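Local coordinates for cytochrome B5-HOST origin (Ostreococcus tauri virus 2, PDB 4B8N), which binds a haem group and, as a virus-encoded cytochrome b5, probably passes single electrons between redox partners, at residues W31-K35 against D36-D40; T42-P46 against D47-G51; N74-K77 against K78-P82. All blocks are in the same frame, centred on the assembly; numbering follows the deposited sequence.

Contact 1 of 3, residues W31-K35 against D36-D40; sequences WVIIK and DIVYD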
loop_
_atom_site.group_PDB
_atom_site.type_symbol
_atom_site.label_atom_id
_atom_site.label_comp_id
_atom_site.label_asym_id
_atom_site.label_seq_id
_atom_site.Cartn_x
_atom_site.Cartn_y
_atom_site.Cartn_z
ATOM N N TRP A 31 -5.124 2.165 -0.014
ATOM C CA TRP A 31 -4.133 1.764 0.984
ATOM C C TRP A 31 -3.756 0.358 0.731
ATOM O O TRP A 31 -4.600 -0.444 0.345
ATOM C CB TRP A 31 -4.692 1.820 2.389
ATOM C CG TRP A 31 -4.981 3.179 2.961
ATOM C CD1 TRP A 31 -4.945 4.416 2.322
ATOM C CD2 TRP A 31 -5.417 3.467 4.334
ATOM N NE1 TRP A 31 -5.293 5.422 3.196
ATOM C CE2 TRP A 31 -5.595 4.918 4.414
ATOM C CE3 TRP A 31 -5.658 2.693 5.469
ATOM C CZ2 TRP A 31 -5.992 5.547 5.586
ATOM C CZ3 TRP A 31 -6.070 3.342 6.641
ATOM C CH2 TRP A 31 -6.226 4.733 6.696
ATOM N N VAL A 32 -2.496 0.026 0.970
ATOM C CA VAL A 32 -1.997 -1.336 0.768
ATOM C C VAL A 32 -1.097 -1.706 1.952
ATOM O O VAL A 32 -0.313 -0.868 2.407
ATOM C CB VAL A 32 -1.215 -1.468 -0.570
ATOM C CG1 VAL A 32 -0.628 -2.858 -0.734
ATOM C CG2 VAL A 32 -2.112 -1.150 -1.761
ATOM N N ILE A 33 -1.228 -2.942 2.447
ATOM C CA ILE A 33 -0.385 -3.451 3.540
ATOM C C ILE A 33 0.779 -4.228 2.937
ATOM O O ILE A 33 0.572 -5.129 2.123
ATOM C CB ILE A 33 -1.136 -4.405 4.516
ATOM C CG1 ILE A 33 -2.405 -3.758 5.104
ATOM C CG2 ILE A 33 -0.192 -4.862 5.645
ATOM C CD1 ILE A 33 -3.396 -4.766 5.696
ATOM N N ILE A 34 1.999 -3.875 3.339
ATOM C CA ILE A 34 3.200 -4.643 2.986
ATOM C C ILE A 34 4.027 -4.815 4.263
ATOM O O ILE A 34 4.455 -3.824 4.873
ATOM C CB ILE A 34 4.035 -3.945 1.877
ATOM C CG1 ILE A 34 3.189 -3.734 0.615
ATOM C CG2 ILE A 34 5.315 -4.738 1.560
ATOM C CD1 ILE A 34 3.852 -2.895 -0.453
ATOM N N LYS A 35 4.224 -6.073 4.658
ATOM C CA LYS A 35 4.881 -6.463 5.917
ATOM C C LYS A 35 4.345 -5.712 7.111
ATOM O O LYS A 35 5.125 -5.116 7.860
ATOM C CB LYS A 35 6.409 -6.288 5.847
ATOM C CG LYS A 35 7.060 -6.984 4.657
ATOM C CD LYS A 35 8.573 -6.999 4.756
ATOM C CE LYS A 35 9.159 -5.604 4.565
ATOM N NZ LYS A 35 8.758 -4.965 3.277
ATOM N N ASP A 36 3.017 -5.704 7.255
ATOM C CA ASP A 36 2.337 -5.131 8.421
ATOM C C ASP A 36 2.461 -3.610 8.574
ATOM O O ASP A 36 2.147 -3.051 9.645
ATOM C CB ASP A 36 2.760 -5.865 9.707
ATOM C CG ASP A 36 2.271 -7.321 9.743
ATOM O OD1 ASP A 36 1.262 -7.661 9.079
ATOM O OD2 ASP A 36 2.907 -8.133 10.433
ATOM N N ILE A 37 2.897 -2.953 7.496
ATOM C CA ILE A 37 2.942 -1.482 7.414
ATOM C C ILE A 37 1.953 -0.996 6.359
ATOM O O ILE A 37 1.933 -1.525 5.244
ATOM C CB ILE A 37 4.363 -0.960 7.081
ATOM C CG1 ILE A 37 5.345 -1.307 8.212
ATOM C CG2 ILE A 37 4.362 0.553 6.853
ATOM C CD1 ILE A 37 5.037 -0.634 9.545
ATOM N N VAL A 38 1.132 -0.000 6.709
ATOM C CA VAL A 38 0.121 0.515 5.783
ATOM C C VAL A 38 0.713 1.668 4.970
ATOM O O VAL A 38 1.267 2.600 5.538
ATOM C CB VAL A 38 -1.145 0.994 6.533
ATOM C CG1 VAL A 38 -2.253 1.366 5.560
ATOM C CG2 VAL A 38 -1.635 -0.069 7.500
ATOM N N TYR A 39 0.606 1.580 3.645
ATOM C CA TYR A 39 1.020 2.641 2.734
ATOM C C TYR A 39 -0.209 3.236 2.043
ATOM O O TYR A 39 -1.095 2.503 1.624
ATOM C CB TYR A 39 1.988 2.067 1.684
ATOM C CG TYR A 39 3.248 1.475 2.287
ATOM C CD1 TYR A 39 3.297 0.144 2.721
ATOM C CD2 TYR A 39 4.377 2.260 2.467
ATOM C CE1 TYR A 39 4.448 -0.386 3.294
ATOM C CE2 TYR A 39 5.533 1.740 3.022
ATOM C CZ TYR A 39 5.569 0.429 3.442
ATOM O OH TYR A 39 6.732 -0.059 4.000
ATOM N N ASP A 40 -0.264 4.561 1.940
ATOM C CA ASP A 40 -1.287 5.205 1.133
ATOM C C ASP A 40 -0.703 5.427 -0.245
ATOM O O ASP A 40 0.109 6.332 -0.446
ATOM C CB ASP A 40 -1.774 6.518 1.747
ATOM C CG ASP A 40 -2.867 7.199 0.908
ATOM O OD1 ASP A 40 -3.155 6.772 -0.232
ATOM O OD2 ASP A 40 -3.451 8.179 1.403
HETATM O O HOH W 1 6.931 -2.676 4.854
#
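Trp-31 to Ile-34 and Ile-37 to Asp-40 run antiparallel as the arms of a beta hairpin, closed by a type I' turn with Lys-35 and Asp-36 at positive phi. Val-32 with Tyr-39 and Ile-34 with Ile-37 form hydrogen-bonded pairs. The bond from Tyr-39 N to Val-32 O is 2.9 Å long and nearly straight (173° at the hydrogen), whereas Ile-37 N reaches Ile-34 O at 3.2 Å from above the carbonyl plane. The indole of Trp-31, its CG anti to the carbonyl carbon (chi1 -70°), lies across the partner strand. Its CE3 rests 3.7 Å from Val-38 CG1, while CD1 lies 3.8 Å from Asp-40 CG, ring and carboxylate planes 53° apart; Asp-40 OD1 is hydrogen-bonded to Thr-42 OG1. On the other face the Tyr-39 ring turns its edge toward the first strand, CE1 3.9 Å from Ile-34 CB, with the carbonyl oxygens of Val-32 and Ile-34 in its plane. A water joins Tyr-39 OH to Ile-34 O. Ile-34 also touches the haem, bringing the hairpin into its pocket wall. Helix 18-22 packs on Trp-31, Ile-33 and Val-38 through Ile-21, helix 75-79 meets Tyr-39 on the opposite face, and strand 85-88 flanks strand 37-40.

Contact 2 of 3, residues T42-P46 against D47-G51; sequences TKFLP and DHPGG. With HEM (protoporphyrin IX containing Fe), chain E.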
loop_
_atom_site.group_PDB
_atom_site.type_symbol
_atom_site.label_atom_id
_atom_site.label_comp_id
_atom_site.label_asym_id
_atom_site.label_seq_id
_atom_site.Cartn_x
_atom_site.Cartn_y
_atom_site.Cartn_z
ATOM N N THR A 42 -2.372 6.101 -3.076
ATOM C CA THR A 42 -3.304 6.804 -3.970
ATOM C C THR A 42 -2.529 7.708 -4.946
ATOM O O THR A 42 -2.674 7.613 -6.174
ATOM C CB THR A 42 -4.327 7.641 -3.150
ATOM O OG1 THR A 42 -4.982 6.810 -2.178
ATOM C CG2 THR A 42 -5.346 8.291 -4.036
ATOM N N LYS A 43 -1.673 8.562 -4.397
ATOM C CA LYS A 43 -0.900 9.480 -5.236
ATOM C C LYS A 43 0.255 8.783 -5.958
ATOM O O LYS A 43 0.668 9.207 -7.037
ATOM C CB LYS A 43 -0.414 10.682 -4.417
ATOM C CG LYS A 43 -1.544 11.637 -4.053
ATOM C CD LYS A 43 -1.083 12.704 -3.074
ATOM C CE LYS A 43 -2.192 13.710 -2.809
ATOM N NZ LYS A 43 -1.808 14.673 -1.746
ATOM N N PHE A 44 0.756 7.699 -5.392
ATOM C CA PHE A 44 1.797 6.918 -6.078
ATOM C C PHE A 44 1.311 6.193 -7.341
ATOM O O PHE A 44 2.119 5.858 -8.213
ATOM C CB PHE A 44 2.457 5.920 -5.109
ATOM C CG PHE A 44 3.544 5.079 -5.745
ATOM C CD1 PHE A 44 4.745 5.655 -6.167
ATOM C CD2 PHE A 44 3.357 3.708 -5.934
ATOM C CE1 PHE A 44 5.739 4.876 -6.765
ATOM C CE2 PHE A 44 4.348 2.929 -6.519
ATOM C CZ PHE A 44 5.537 3.514 -6.940
ATOM N N LEU A 45 0.003 5.958 -7.451
ATOM C CA LEU A 45 -0.541 5.108 -8.525
ATOM C C LEU A 45 -0.073 5.479 -9.945
ATOM O O LEU A 45 0.491 4.621 -10.631
ATOM C CB LEU A 45 -2.075 4.985 -8.462
ATOM C CG LEU A 45 -2.777 4.385 -7.245
ATOM C CD1 LEU A 45 -4.281 4.326 -7.498
ATOM C CD2 LEU A 45 -2.221 3.009 -6.910
ATOM N N PRO A 46 -0.261 6.749 -10.370
ATOM C CA PRO A 46 0.213 7.059 -11.722
ATOM C C PRO A 46 1.738 7.037 -11.841
ATOM O O PRO A 46 2.264 6.983 -12.960
ATOM C CB PRO A 46 -0.336 8.465 -11.979
ATOM C CG PRO A 46 -0.533 9.052 -10.620
ATOM C CD PRO A 46 -0.937 7.908 -9.746
ATOM N N ASP A 47 2.438 7.086 -10.705
ATOM C CA ASP A 47 3.912 7.043 -10.691
ATOM C C ASP A 47 4.482 5.629 -10.703
ATOM O O ASP A 47 5.677 5.430 -10.934
ATOM C CB ASP A 47 4.476 7.782 -9.473
ATOM C CG ASP A 47 4.229 9.272 -9.524
ATOM O OD1 ASP A 47 4.066 9.828 -10.631
ATOM O OD2 ASP A 47 4.197 9.885 -8.440
ATOM N N HIS A 48 3.638 4.636 -10.463
ATOM C CA HIS A 48 4.123 3.264 -10.339
ATOM C C HIS A 48 4.670 2.727 -11.646
ATOM O O HIS A 48 3.947 2.687 -12.639
ATOM C CB HIS A 48 2.999 2.373 -9.830
ATOM C CG HIS A 48 3.410 0.942 -9.649
ATOM N ND1 HIS A 48 2.658 -0.091 -10.069
ATOM C CD2 HIS A 48 4.553 0.394 -9.085
ATOM C CE1 HIS A 48 3.282 -1.243 -9.775
ATOM N NE2 HIS A 48 4.445 -0.942 -9.175
ATOM N N PRO A 49 5.952 2.293 -11.677
ATOM C CA PRO A 49 6.399 1.780 -12.983
ATOM C C PRO A 49 5.667 0.516 -13.463
ATOM O O PRO A 49 5.705 0.222 -14.655
ATOM C CB PRO A 49 7.899 1.529 -12.779
ATOM C CG PRO A 49 8.282 2.465 -11.677
ATOM C CD PRO A 49 7.081 2.499 -10.751
ATOM N N GLY A 50 4.969 -0.180 -12.567
ATOM C CA GLY A 50 4.184 -1.369 -12.937
ATOM C C GLY A 50 2.736 -1.089 -13.269
ATOM O O GLY A 50 1.949 -2.016 -13.476
ATOM N N GLY A 51 2.362 0.186 -13.324
ATOM C CA GLY A 51 0.994 0.556 -13.691
ATOM C C GLY A 51 0.070 0.704 -12.501
ATOM O O GLY A 51 0.376 0.219 -11.403
HETATM C CHA HEM E . 7.259 -2.971 -11.270
HETATM C CHB HEM E . 7.835 0.111 -7.366
HETATM C CHC HEM E . 3.941 -1.778 -5.243
HETATM C CHD HEM E . 3.369 -4.747 -9.127
HETATM C C1A HEM E . 7.753 -1.996 -10.331
HETATM C C2A HEM E . 8.978 -1.242 -10.608
HETATM C C3A HEM E . 9.143 -0.358 -9.461
HETATM C C4A HEM E . 7.981 -0.590 -8.601
HETATM C CMA HEM E . 10.241 0.638 -9.252
HETATM C CAA HEM E . 9.908 -1.350 -11.802
HETATM C CBA HEM E . 11.137 -2.175 -11.406
HETATM C CGA HEM E . 10.693 -3.610 -11.246
HETATM O O1A HEM E . 10.369 -4.288 -12.274
HETATM O O2A HEM E . 10.652 -4.052 -10.078
HETATM C C1B HEM E . 6.793 -0.153 -6.415
HETATM C C2B HEM E . 6.751 0.575 -5.136
HETATM C C3B HEM E . 5.577 -0.022 -4.532
HETATM C C4B HEM E . 5.100 -0.984 -5.524
HETATM C CMB HEM E . 7.675 1.639 -4.628
HETATM C CAB HEM E . 4.962 0.318 -3.224
HETATM C CBB HEM E . 4.863 -0.587 -2.292
HETATM C C1C HEM E . 3.447 -2.837 -6.056
HETATM C C2C HEM E . 2.251 -3.633 -5.684
HETATM C C3C HEM E . 2.110 -4.483 -6.845
HETATM C C4C HEM E . 3.167 -4.141 -7.833
HETATM C CMC HEM E . 1.417 -3.542 -4.422
HETATM C CAC HEM E . 1.079 -5.515 -7.013
HETATM C CBC HEM E . 1.458 -6.744 -6.755
HETATM C C1D HEM E . 4.372 -4.492 -10.111
HETATM C C2D HEM E . 4.397 -5.259 -11.368
HETATM C C3D HEM E . 5.584 -4.720 -12.013
HETATM C C4D HEM E . 6.061 -3.711 -11.045
HETATM C CMD HEM E . 3.458 -6.338 -11.886
HETATM C CAD HEM E . 6.190 -5.077 -13.343
HETATM C CBD HEM E . 7.399 -5.999 -13.168
HETATM C CGD HEM E . 8.169 -6.198 -14.473
HETATM O O1D HEM E . 7.643 -5.901 -15.574
HETATM O O2D HEM E . 9.326 -6.667 -14.402
HETATM N NA HEM E . 7.204 -1.715 -9.012
HETATM N NB HEM E . 5.851 -1.089 -6.620
HETATM N NC HEM E . 4.053 -3.211 -7.279
HETATM N ND HEM E . 5.372 -3.594 -9.907
HETATM FE FE HEM E . 5.483 -2.291 -8.274
HETATM O O HOH W 2 1.182 3.807 -13.238
#
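Leu-45 O is gripped twice, by His-48 N at 3.2 Å, which approaches from above the carbonyl plane, and by a water at 2.8 Å that also donates to His-48 O. These bonds hold the turn leading into His-48, Pro-49, Gly-50 and Gly-51, the HPGG haem-binding motif of cytochromes b5. The imidazole, with CG anti to the backbone N (chi1 -179°), directs NE2 onto the haem iron at 1.9 Å; His-71 is the other protein ligand. ND1 helps fix the ring's rotation, donating to Gly-51 O at 2.7 Å in an almost straight bond (174°) lying in the ring plane. Gly-50 N sits over the centre of one imidazole face, and the lack of a side chain there lets Gly-50 CA come within 3.5 Å of haem C4D. Phe-44 meets the histidine rim to rim, CE2 3.6 Å from His-48 CD2 and the planes at 52°, while the same CE2 lies 3.6 Å from haem C2B. One ring thus packs against both the iron-ligating histidine and the porphyrin. The loop runs from strand 37-40 to helix 52-56, whose Ile-55 touches Phe-44, Leu-45 and His-48.

Contact 3 of 3, residues N74-K77 against K78-P82; sequences NVLK and KYLTP. With HEM (protoporphyrin IX containing Fe), chain E.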
loop_
_atom_site.group_PDB
_atom_site.type_symbol
_atom_site.label_atom_id
_atom_site.label_comp_id
_atom_site.label_asym_id
_atom_site.label_seq_id
_atom_site.Cartn_x
_atom_site.Cartn_y
_atom_site.Cartn_z
ATOM N N ASN A 74 15.486 -3.226 -2.392
ATOM C CA ASN A 74 15.816 -1.799 -2.277
ATOM C C ASN A 74 14.750 -0.801 -2.764
ATOM O O ASN A 74 14.920 0.409 -2.623
ATOM C CB ASN A 74 17.143 -1.526 -2.979
ATOM C CG ASN A 74 17.189 -2.125 -4.369
ATOM O OD1 ASN A 74 16.552 -1.625 -5.299
ATOM N ND2 ASN A 74 17.927 -3.216 -4.513
ATOM N N VAL A 75 13.648 -1.314 -3.305
ATOM C CA VAL A 75 12.587 -0.495 -3.912
ATOM C C VAL A 75 11.806 0.397 -2.920
ATOM O O VAL A 75 11.587 1.577 -3.185
ATOM C CB VAL A 75 11.625 -1.403 -4.726
ATOM C CG1 VAL A 75 10.293 -0.730 -4.983
ATOM C CG2 VAL A 75 12.273 -1.811 -6.045
ATOM N N LEU A 76 11.363 -0.171 -1.800
ATOM C CA LEU A 76 10.559 0.583 -0.811
ATOM C C LEU A 76 11.244 1.868 -0.327
ATOM O O LEU A 76 10.635 2.938 -0.271
ATOM C CB LEU A 76 10.233 -0.298 0.395
ATOM C CG LEU A 76 8.941 -1.117 0.399
ATOM C CD1 LEU A 76 8.859 -1.916 1.689
ATOM C CD2 LEU A 76 7.706 -0.240 0.226
ATOM N N LYS A 77 12.520 1.743 0.006
ATOM C CA LYS A 77 13.318 2.854 0.497
ATOM C C LYS A 77 13.674 3.886 -0.565
ATOM O O LYS A 77 14.029 5.018 -0.218
ATOM C CB LYS A 77 14.583 2.326 1.183
ATOM C CG LYS A 77 15.600 1.653 0.274
ATOM C CD LYS A 77 16.834 1.264 1.070
ATOM C CE LYS A 77 17.853 0.531 0.209
ATOM N NZ LYS A 77 19.050 0.112 0.988
ATOM N N LYS A 78 13.578 3.522 -1.847
ATOM C CA LYS A 78 13.986 4.454 -2.911
ATOM C C LYS A 78 12.860 5.163 -3.649
ATOM O O LYS A 78 13.097 6.138 -4.369
ATOM C CB LYS A 78 14.916 3.775 -3.915
ATOM C CG LYS A 78 16.331 3.611 -3.385
ATOM C CD LYS A 78 17.379 3.938 -4.439
ATOM C CE LYS A 78 17.582 2.785 -5.408
ATOM N NZ LYS A 78 18.689 3.073 -6.363
ATOM N N TYR A 79 11.632 4.691 -3.484
ATOM C CA TYR A 79 10.532 5.267 -4.260
ATOM C C TYR A 79 9.477 6.006 -3.458
ATOM O O TYR A 79 8.700 6.776 -4.028
ATOM C CB TYR A 79 9.882 4.201 -5.147
ATOM C CG TYR A 79 10.772 3.772 -6.290
ATOM C CD1 TYR A 79 11.838 2.889 -6.088
ATOM C CD2 TYR A 79 10.549 4.253 -7.577
ATOM C CE1 TYR A 79 12.664 2.497 -7.142
ATOM C CE2 TYR A 79 11.359 3.862 -8.634
ATOM C CZ TYR A 79 12.415 2.991 -8.409
ATOM O OH TYR A 79 13.211 2.616 -9.459
ATOM N N LEU A 80 9.439 5.781 -2.147
ATOM C CA LEU A 80 8.399 6.378 -1.322
ATOM C C LEU A 80 8.934 7.414 -0.327
ATOM O O LEU A 80 10.070 7.315 0.116
ATOM C CB LEU A 80 7.598 5.284 -0.604
ATOM C CG LEU A 80 6.981 4.167 -1.468
ATOM C CD1 LEU A 80 6.176 3.221 -0.590
ATOM C CD2 LEU A 80 6.107 4.688 -2.615
ATOM N N THR A 81 8.103 8.407 -0.006
ATOM C CA THR A 81 8.403 9.410 1.030
ATOM C C THR A 81 7.663 9.070 2.326
ATOM O O THR A 81 6.768 8.218 2.315
ATOM C CB THR A 81 8.025 10.834 0.564
ATOM O OG1 THR A 81 6.625 10.902 0.269
ATOM C CG2 THR A 81 8.789 11.200 -0.688
ATOM N N PRO A 82 8.050 9.702 3.457
ATOM C CA PRO A 82 7.353 9.463 4.731
ATOM C C PRO A 82 5.869 9.790 4.710
ATOM O O PRO A 82 5.103 9.193 5.465
ATOM C CB PRO A 82 8.066 10.411 5.702
ATOM C CG PRO A 82 9.447 10.504 5.159
ATOM C CD PRO A 82 9.308 10.449 3.663
HETATM C CHA HEM E . 7.259 -2.971 -11.270
HETATM C CHB HEM E . 7.835 0.111 -7.366
HETATM C CHC HEM E . 3.941 -1.778 -5.243
HETATM C CHD HEM E . 3.369 -4.747 -9.127
HETATM C C1A HEM E . 7.753 -1.996 -10.331
HETATM C C2A HEM E . 8.978 -1.242 -10.608
HETATM C C3A HEM E . 9.143 -0.358 -9.461
HETATM C C4A HEM E . 7.981 -0.590 -8.601
HETATM C CMA HEM E . 10.241 0.638 -9.252
HETATM C CAA HEM E . 9.908 -1.350 -11.802
HETATM C CBA HEM E . 11.137 -2.175 -11.406
HETATM C CGA HEM E . 10.693 -3.610 -11.246
HETATM O O1A HEM E . 10.369 -4.288 -12.274
HETATM O O2A HEM E . 10.652 -4.052 -10.078
HETATM C C1B HEM E . 6.793 -0.153 -6.415
HETATM C C2B HEM E . 6.751 0.575 -5.136
HETATM C C3B HEM E . 5.577 -0.022 -4.532
HETATM C C4B HEM E . 5.100 -0.984 -5.524
HETATM C CMB HEM E . 7.675 1.639 -4.628
HETATM C CAB HEM E . 4.962 0.318 -3.224
HETATM C CBB HEM E . 4.863 -0.587 -2.292
HETATM C C1C HEM E . 3.447 -2.837 -6.056
HETATM C C2C HEM E . 2.251 -3.633 -5.684
HETATM C C3C HEM E . 2.110 -4.483 -6.845
HETATM C C4C HEM E . 3.167 -4.141 -7.833
HETATM C CMC HEM E . 1.417 -3.542 -4.422
HETATM C CAC HEM E . 1.079 -5.515 -7.013
HETATM C CBC HEM E . 1.458 -6.744 -6.755
HETATM C C1D HEM E . 4.372 -4.492 -10.111
HETATM C C2D HEM E . 4.397 -5.259 -11.368
HETATM C C3D HEM E . 5.584 -4.720 -12.013
HETATM C C4D HEM E . 6.061 -3.711 -11.045
HETATM C CMD HEM E . 3.458 -6.338 -11.886
HETATM C CAD HEM E . 6.190 -5.077 -13.343
HETATM C CBD HEM E . 7.399 -5.999 -13.168
HETATM C CGD HEM E . 8.169 -6.198 -14.473
HETATM O O1D HEM E . 7.643 -5.901 -15.574
HETATM O O2D HEM E . 9.326 -6.667 -14.402
HETATM N NA HEM E . 7.204 -1.715 -9.012
HETATM N NB HEM E . 5.851 -1.089 -6.620
HETATM N NC HEM E . 4.053 -3.211 -7.279
HETATM N ND HEM E . 5.372 -3.594 -9.907
HETATM FE FE HEM E . 5.483 -2.291 -8.274
HETATM O O HOH W 3 12.900 7.658 0.188
#
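The short helix 75-79, with the extended residues that follow it, forms part of the haem pocket wall, and Val-75, Leu-76, Tyr-79 and Leu-80 turn their side chains to the porphyrin. Val-75 O takes Lys-78 N at 3.1 Å, from above its carbonyl plane, and Tyr-79 N in a weak bond, also 3.1 Å. Lying at the edge of the Tyr-79 ring and in its plane, the same oxygen is 3.2 Å from CD1. The ring, swung away from its own carbonyl carbon (chi1 -70°), takes the haem methyl CMA over one face toward the rim, 3.3 Å from CZ. Val-75 CG1 approaches the meso carbon CHB at 3.5 Å. Leu-76 and Leu-80, four residues apart, cross obliquely, CD2 of Leu-76 3.9 Å from CD1 of Leu-80; the same Leu-76 CD2 packs on the haem vinyl carbon CBB, and Leu-80 CD2 stands 4.0 Å from the haem methyl CMB. A water spans the helix end, donating to Lys-77 O (2.9 Å) and to Leu-80 O. Aliphatic branches and a ring face thus meet the methyl- and vinyl-bearing rim of the haem, consistent with an apolar grip, while Lys-77 and Lys-78 are left at the surface.

How the contacts relate
From the N terminus the contacts follow one another in series, none nesting within or crossing another. Contact 1 closes a hairpin in the middle of the sheet; contact 2, reached almost at once, closes a turn that leads into helix 52-56 and places an iron ligand; contact 3, after helix 64-70, spans helix 75-79 and its end, ahead of strand 85-88. Folding brings contact 3 back to both earlier ones. Leu-76 CD1 packs 3.6 Å from Tyr-39 OH, Leu-80 CD1 lies 3.7 Å from Tyr-39 CD2, and Leu-80 CD2 is 3.9 Å from Phe-44 CD1. Leu-80 therefore joins the sheet to the loop that carries His-48, and all three contacts reach the haem, contact 1 through Ile-34.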